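Local coordinates for protein endoglucanase E (Clostridium thermocellum, PDB 2WAO) that hydrolyses cellulose as an endoglucanase and, through the esterase domain described here, binds cello-oligosaccharide and probably removes acetyl groups from plant cell-wall polysaccharides, at residues D130-A135 / V218-T223; I178-N183 / T223-T228. One frame throughout, in Å; residues are numbered along the deposited sequence. Where two conformers were deposited one is given.

Overall arrangement
Two buried contacts share Thr223 and one water beside the glycan pocket. Contact 1, the deeper, lies about 9 Å (centre to centre) from the middle of the chain. It sets the turn of helix after strand 123-129 against the end of strand 216-220, with methyl packing and water bridges but no direct hydrogen bond between its segments. Contact 2, about 18 Å out, follows the chain on into helix 223-226 and joins it to the loop 178-183; there one carboxylate is bonded directly to backbone amides, and the margin at Thr228 is exposed. Asp130 packs against Ile178 where the two adjoin.

Contact 1 (D130-A135 / V218-T223); sequences DSITCA and VINLGT. With BGC (beta-D-glucopyranose), chain B; FMT (formic acid), chain C.
Thr223 and Ile132 meet at about a right angle, the end methyl CD1 of Ile132 lying 3.5 Å from OG1 of Thr223. Next to them the carboxylate of Asp130 comes up to the same threonine, OD2 standing 3.7 Å from Thr223 CB. Farther along, the side chains of Thr133 and Asn220 run antiparallel past one another, CG2 to CB 4.1 Å, and CD2 of Leu221 approaches Asp130 N (4.2 Å).

Water carries the polar half of the contact. One water bridges Asp130 OD2 and Asn220 OD1, the latter at 2.9 Å, while accepting from Thr223 N; a second also reaches Asp130 OD2 and accepts from Gly222 N, 2.9 Å away. Asp130 is thus linked through OD2 to Asn220 and to the turn that follows it. Its other oxygen works within its own segment: Ile132 N donates to Asp130 OD1 over 3.1 Å at 155°, reaching it on the anti side and 27° out of the carboxylate plane. This N-cap bond is possible because CG sits between the backbone N and the carbonyl carbon (chi1 54°), folding the acid over the start of the helix. A Schellman motif at Ala135 ends that short helix.

In a second shell, Asn220 ND2 is fixed by the carbonyl of Gly261, and Met319 of helix 313-331 packs on Ile132 and Asn220. Ser131, in two conformers, lines the glycan pocket; in the one given OG accepts from O6 of the glucose, which His310 also holds, while the very short OG to formate O1 contact is doubtful. Turns of this kind, placed where neighbouring parallel strands 123-129 and 216-220 end, are characteristic of the SGNH hydrolase fold, and Asp130-Ser131 belong to its GDS motif, whose serine is the nucleophile in relatives.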
# COMPACT_ATOMS: atom_id res chain seq x y z
N ASP A 130 2.08 3.83 6.94
CA ASP A 130 1.58 5.21 7.11
C ASP A 130 1.81 5.94 5.78
O ASP A 130 1.66 5.33 4.70
CB ASP A 130 2.28 5.85 8.34
CG ASP A 130 3.86 5.78 8.25
OD1 ASP A 130 4.45 5.69 7.11
OD2 ASP A 130 4.52 5.86 9.32
N SER A 131 2.22 7.21 5.83
CA SER A 131 2.34 8.02 4.62
C SER A 131 3.38 7.48 3.67
O SER A 131 3.24 7.61 2.48
CB SER A 131 2.73 9.46 4.96
OG SER A 131 1.80 10.02 5.88
N ILE A 132 4.45 6.88 4.24
CA ILE A 132 5.56 6.37 3.46
C ILE A 132 5.02 5.23 2.58
O ILE A 132 5.31 5.17 1.39
CB ILE A 132 6.72 5.88 4.37
CG1 ILE A 132 7.27 7.07 5.20
CG2 ILE A 132 7.89 5.32 3.46
CD1 ILE A 132 8.07 6.65 6.43
N THR A 133 4.20 4.35 3.14
CA THR A 133 3.67 3.23 2.31
C THR A 133 2.54 3.59 1.38
O THR A 133 2.41 3.02 0.30
CB THR A 133 3.67 1.80 3.01
OG1 THR A 133 2.51 0.97 2.76
CG2 THR A 133 4.23 1.77 4.30
N CYS A 134 1.83 4.64 1.74
CA CYS A 134 0.89 5.34 0.81
C CYS A 134 1.60 6.02 -0.38
O CYS A 134 0.94 6.36 -1.38
CB CYS A 134 0.09 6.40 1.60
SG CYS A 134 -1.12 5.67 2.73
N ALA A 135 2.91 6.25 -0.26
CA ALA A 135 3.70 7.02 -1.24
C ALA A 135 3.19 8.48 -1.34
O ALA A 135 3.23 9.07 -2.43
CB ALA A 135 3.68 6.38 -2.64
N VAL A 218 4.94 -6.81 5.96
CA VAL A 218 5.92 -5.74 6.16
C VAL A 218 5.22 -4.63 6.94
O VAL A 218 4.17 -4.12 6.53
CB VAL A 218 6.46 -5.22 4.78
CG1 VAL A 218 7.46 -4.07 4.96
CG2 VAL A 218 7.13 -6.37 3.98
N ILE A 219 5.85 -4.23 8.05
CA ILE A 219 5.26 -3.19 8.88
C ILE A 219 6.20 -2.00 8.82
O ILE A 219 7.38 -2.14 9.09
CB ILE A 219 5.07 -3.70 10.34
CG1 ILE A 219 4.19 -4.98 10.38
CG2 ILE A 219 4.46 -2.57 11.20
CD1 ILE A 219 4.09 -5.67 11.78
N ASN A 220 5.68 -0.83 8.50
CA ASN A 220 6.54 0.37 8.55
C ASN A 220 5.78 1.44 9.27
O ASN A 220 5.01 2.16 8.67
CB ASN A 220 7.03 0.83 7.15
CG ASN A 220 8.09 1.95 7.26
OD1 ASN A 220 8.09 2.75 8.22
ND2 ASN A 220 9.01 2.01 6.27
N LEU A 221 5.93 1.47 10.59
CA LEU A 221 5.17 2.34 11.44
C LEU A 221 6.11 2.93 12.48
O LEU A 221 7.09 2.30 12.86
CB LEU A 221 4.06 1.57 12.16
CG LEU A 221 2.91 1.06 11.29
CD1 LEU A 221 2.12 0.05 12.20
CD2 LEU A 221 2.07 2.26 10.83
N GLY A 222 5.75 4.11 12.98
CA GLY A 222 6.45 4.70 14.11
C GLY A 222 6.95 6.06 13.73
O GLY A 222 7.29 6.84 14.61
N THR A 223 6.99 6.40 12.43
CA THR A 223 7.34 7.79 12.05
C THR A 223 6.48 8.84 12.77
O THR A 223 7.01 9.84 13.32
CB THR A 223 7.29 8.04 10.50
OG1 THR A 223 8.20 7.13 9.88
CG2 THR A 223 7.74 9.46 10.13
C2 BGC B . 2.62 17.15 6.93
C3 BGC B . 1.22 16.82 7.42
C4 BGC B . 0.95 15.32 7.23
C5 BGC B . 2.06 14.51 7.94
C6 BGC B . 1.88 12.98 7.90
C1 BGC B . 3.64 16.24 7.62
O2 BGC B . 2.88 18.54 7.16
O3 BGC B . 0.26 17.59 6.69
O4 BGC B . -0.20 15.18 7.90
O5 BGC B . 3.32 14.89 7.38
O6 BGC B . 1.86 12.56 6.55
C FMT C . 3.81 8.81 8.24
O1 FMT C . 2.90 9.64 8.04
O2 FMT C . 4.92 8.77 7.70
O HOH W 1 6.76 4.87 9.78
O HOH W 2 3.85 6.04 11.84

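Contact 2 (I178-N183 / T223-T228); sequences IGLTMN and TNDFST
Met182 runs alongside the carbonyl oxygen of Asn224: its CG and Asn224 O are 3.6 Å apart, SD lies near the same oxygen, and the bend at chi3 (-75°) brings CE back to it. The methyl end then reaches the exposed margin of the contact, where CE is 3.8 Å from Thr228 OG1.

Met182 and Asp225 lie alongside, pointing opposite ways, and Asp225 carries the polar load. Its carboxylate plugs into the turn made by the backbone from Gly179 to Met182. Leu180 N donates to Asp225 OD2 at 2.9 Å in a nearly straight bond (168°) on the syn lone pair of OD2. The other oxygen is gripped from two sides: Thr181 N approaches Asp225 OD1 on the syn side at 2.7 Å, whereas Thr181 OG1 comes to Asp225 OD1 on the anti side, also at 2.7 Å, both only slightly out of the carboxylate plane. A long, weak bond from Met182 N adds to OD1. With no side chain on Gly179, its CA can approach Asp225 OD2 to 3.4 Å.

At the inner end Asn224 packs its CB against the carbonyl of Ile178. There a water bridges Ile178 O and Asn224 N, accepting from the latter and joining the two backbones. Within the loop, Gly179 N is bonded to Asn183 OD1 in its carbonyl plane. Outside, Leu180 is covered by Phe236 and Ala239 of helix 233-250, and Asn224 touches Tyr184 of the glycan pocket.

Asn224 and Asp225 form part of the GxND block of SGNH hydrolases. Donors gathered around both oxygens of the buried carboxylate would be expected to stabilise it as an anion and to fix its rotation, so the bonds from the backbone of 180-182 and the Thr181 hydroxyl are probably charge-assisted, holding the loop to helix 223-226.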
# COMPACT_ATOMS: atom_id res chain seq x y z
N ILE A 178 -0.80 8.09 10.28
CA ILE A 178 -1.24 7.19 11.35
C ILE A 178 -0.02 6.64 12.14
O ILE A 178 1.08 6.51 11.56
CB ILE A 178 -2.06 6.00 10.75
CG1 ILE A 178 -3.11 5.52 11.77
CG2 ILE A 178 -1.14 4.84 10.20
CD1 ILE A 178 -4.16 4.57 11.15
N GLY A 179 -0.24 6.29 13.40
CA GLY A 179 0.82 5.70 14.21
C GLY A 179 0.28 4.58 15.07
O GLY A 179 -0.91 4.18 14.96
N LEU A 180 1.16 4.08 15.92
CA LEU A 180 0.83 3.06 16.85
C LEU A 180 0.24 3.64 18.13
O LEU A 180 -0.66 3.00 18.75
CB LEU A 180 2.07 2.25 17.25
CG LEU A 180 2.38 1.26 16.15
CD1 LEU A 180 3.82 0.85 16.11
CD2 LEU A 180 1.45 0.03 16.29
N THR A 181 0.79 4.77 18.58
CA THR A 181 0.27 5.41 19.85
C THR A 181 -0.36 6.78 19.64
O THR A 181 -1.04 7.32 20.56
CB THR A 181 1.40 5.59 20.93
OG1 THR A 181 2.28 6.63 20.52
CG2 THR A 181 2.16 4.29 21.12
N MET A 182 -0.09 7.37 18.48
CA MET A 182 -0.53 8.74 18.14
C MET A 182 -0.47 8.91 16.64
O MET A 182 0.27 8.20 15.96
CB MET A 182 0.39 9.78 18.83
CG MET A 182 1.81 9.70 18.33
SD MET A 182 2.92 10.82 19.18
CE MET A 182 2.38 12.30 18.38
N ASN A 183 -1.25 9.86 16.13
CA ASN A 183 -1.16 10.28 14.75
C ASN A 183 -0.25 11.50 14.64
O ASN A 183 0.12 12.07 15.66
CB ASN A 183 -2.56 10.54 14.21
CG ASN A 183 -3.39 9.27 14.24
OD1 ASN A 183 -2.89 8.18 13.90
ND2 ASN A 183 -4.58 9.35 14.80
N THR A 223 6.99 6.40 12.43
CA THR A 223 7.34 7.79 12.05
C THR A 223 6.48 8.84 12.77
O THR A 223 7.01 9.84 13.32
CB THR A 223 7.29 8.04 10.50
OG1 THR A 223 8.20 7.13 9.88
CG2 THR A 223 7.74 9.46 10.13
N ASN A 224 5.19 8.59 12.84
CA ASN A 224 4.29 9.58 13.43
C ASN A 224 4.38 9.54 14.95
O ASN A 224 4.00 10.49 15.61
CB ASN A 224 2.86 9.41 12.87
CG ASN A 224 2.83 9.71 11.42
OD1 ASN A 224 2.60 8.81 10.57
ND2 ASN A 224 3.23 10.92 11.09
N ASP A 225 4.87 8.43 15.50
CA ASP A 225 5.10 8.32 16.96
C ASP A 225 6.35 9.09 17.45
O ASP A 225 6.50 9.29 18.65
CB ASP A 225 5.20 6.86 17.36
CG ASP A 225 3.86 6.11 17.10
OD1 ASP A 225 2.95 6.23 17.94
OD2 ASP A 225 3.72 5.42 16.05
N PHE A 226 7.24 9.47 16.53
CA PHE A 226 8.50 10.16 16.90
C PHE A 226 8.82 11.40 16.10
O PHE A 226 9.90 11.97 16.29
CB PHE A 226 9.72 9.16 16.87
CG PHE A 226 9.56 8.05 17.82
CD1 PHE A 226 9.95 8.21 19.18
CD2 PHE A 226 8.94 6.85 17.41
CE1 PHE A 226 9.75 7.23 20.11
CE2 PHE A 226 8.72 5.83 18.36
CZ PHE A 226 9.13 6.02 19.71
N SER A 227 7.93 11.85 15.21
CA SER A 227 8.28 13.01 14.40
C SER A 227 7.98 14.34 15.09
O SER A 227 8.48 15.34 14.68
CB SER A 227 7.69 12.96 12.98
OG SER A 227 6.25 12.98 13.05
N THR A 228 7.13 14.36 16.12
CA THR A 228 6.86 15.61 16.81
C THR A 228 7.20 15.43 18.29
O THR A 228 8.30 15.82 18.71
CB THR A 228 5.41 16.15 16.54
OG1 THR A 228 4.47 15.13 16.88
CG2 THR A 228 5.25 16.57 15.05
O HOH W 2 3.85 6.04 11.84